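Local structure of hypothetical protein (Trypanosoma cruzi, 1YZV) at residues A[157-160]-A[161-164]. The protein is of unknown function but belongs to the isochorismatase superfamily, and so is possibly a hydrolase. Numbering follows the deposited sequence.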
loop_
_atom_site.group_PDB
_atom_site.type_symbol
_atom_site.label_atom_id
_atom_site.label_comp_id
_atom_site.label_asym_id
_atom_site.label_seq_id
_atom_site.Cartn_x
_atom_site.Cartn_y
_atom_site.Cartn_z
ATOM N N ILE A 157 5.361 -6.358 -7.276
ATOM C CA ILE A 157 4.164 -5.613 -7.645
ATOM C C ILE A 157 4.025 -4.433 -6.680
ATOM O O ILE A 157 3.724 -3.310 -7.096
ATOM C CB ILE A 157 2.898 -6.509 -7.580
ATOM C CG1 ILE A 157 2.895 -7.526 -8.740
ATOM C CG2 ILE A 157 1.607 -5.661 -7.591
ATOM C CD1 ILE A 157 2.989 -6.942 -10.113
ATOM N N GLN A 158 4.110 -4.729 -5.390
ATOM C CA GLN A 158 4.048 -3.701 -4.350
ATOM C C GLN A 158 5.088 -2.625 -4.511
ATOM O O GLN A 158 4.766 -1.444 -4.351
ATOM C CB GLN A 158 4.178 -4.334 -2.979
ATOM C CG GLN A 158 2.967 -5.196 -2.678
ATOM C CD GLN A 158 3.098 -5.985 -1.389
ATOM O OE1 GLN A 158 4.200 -6.131 -0.812
ATOM N NE2 GLN A 158 2.030 -6.682 -1.063
ATOM N N LEU A 159 6.281 -3.003 -4.957
ATOM C CA LEU A 159 7.326 -2.003 -5.236
ATOM C C LEU A 159 6.893 -1.055 -6.380
ATOM O O LEU A 159 6.872 0.177 -6.223
ATOM C CB LEU A 159 8.638 -2.708 -5.565
ATOM C CG LEU A 159 9.872 -1.872 -5.932
ATOM C CD1 LEU A 159 9.988 -0.656 -5.032
ATOM C CD2 LEU A 159 11.070 -2.823 -5.777
ATOM N N MET A 160 6.416 -1.642 -7.473
ATOM C CA MET A 160 5.931 -0.884 -8.598
ATOM C C MET A 160 4.708 -0.021 -8.290
ATOM O O MET A 160 4.647 1.103 -8.767
ATOM C CB MET A 160 5.674 -1.785 -9.779
ATOM C CG MET A 160 6.935 -2.356 -10.290
ATOM S SD MET A 160 6.853 -3.306 -11.802
ATOM C CE MET A 160 6.167 -4.831 -11.232
ATOM N N GLN A 161 3.839 -0.464 -7.373
ATOM C CA GLN A 161 2.715 0.351 -6.932
ATOM C C GLN A 161 3.184 1.608 -6.180
ATOM O O GLN A 161 2.526 2.652 -6.222
ATOM C CB GLN A 161 1.751 -0.477 -6.087
ATOM C CG GLN A 161 0.993 -1.544 -6.927
ATOM C CD GLN A 161 0.064 -2.388 -6.083
ATOM O OE1 GLN A 161 0.505 -2.931 -5.075
ATOM N NE2 GLN A 161 -1.201 -2.600 -6.544
ATOM N N SER A 162 4.329 1.545 -5.521
ATOM C CA SER A 162 4.890 2.771 -4.947
ATOM C C SER A 162 5.485 3.789 -5.985
ATOM O O SER A 162 5.770 4.928 -5.624
ATOM C CB SER A 162 5.972 2.420 -3.963
ATOM O OG SER A 162 7.097 2.074 -4.742
ATOM N N TRP A 163 5.555 3.455 -7.275
ATOM C CA TRP A 163 6.093 4.402 -8.276
ATOM C C TRP A 163 5.044 5.216 -9.119
ATOM O O TRP A 163 5.382 5.851 -10.173
ATOM C CB TRP A 163 6.988 3.667 -9.241
ATOM C CG TRP A 163 8.087 2.882 -8.661
ATOM C CD1 TRP A 163 8.749 3.123 -7.507
ATOM C CD2 TRP A 163 8.876 1.937 -9.380
ATOM N NE1 TRP A 163 9.786 2.243 -7.363
ATOM C CE2 TRP A 163 9.969 1.599 -8.559
ATOM C CE3 TRP A 163 8.763 1.337 -10.641
ATOM C CZ2 TRP A 163 10.855 0.602 -8.900
ATOM C CZ3 TRP A 163 9.708 0.382 -11.000
ATOM C CH2 TRP A 163 10.762 0.072 -10.151
ATOM N N SER A 164 3.785 5.143 -8.695
ATOM C CA SER A 164 2.650 5.873 -9.363
ATOM C C SER A 164 2.955 7.369 -9.624
ATOM O O SER A 164 2.595 7.956 -10.659
ATOM C CB SER A 164 1.373 5.700 -8.479
ATOM O OG SER A 164 0.172 5.959 -9.198
#
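One face of the Trp163 indole lies against the C-terminal part of helix 150-161, with Leu159 O 3.6 Å above the ring plane and Met160 CA above the same face, both offset toward the rim. On this side, Leu159 CD1 lies 3.7 Å from Trp163 NE1 and Met160 CG 4.0 Å from Trp163 CZ3. With its CG anti to the backbone N (chi1 178°), Leu159 is directed to the indole. Leu125 and Leu132 of helix 120-133 touch Trp163, and Arg11 of the second subunit makes a cation-pi contact with it. Gln161 runs extended over the preceding turn, its CG 3.3 Å from Ile157 O and its OE1 3.9 Å from Ile157 CG2. Its NE2 is hydrogen-bonded to Gln158 OE1 of the third subunit. The backbone shows how a helix unwinds: Gln161 N bonds to Ile157 O (2.9 Å) and Ser162 N to Gln158 O (3.2 Å), whereas Trp163 N turns to Met160 O (2.9 Å), reaching it from above the carbonyl plane. This shift from i+4 to i+3 bonding is typical of a helix C-terminus; here, at a subunit interface, it leads into a type I beta turn (Gln161-Ser164) before strand 168-171, outermost in this chain's parallel sheet.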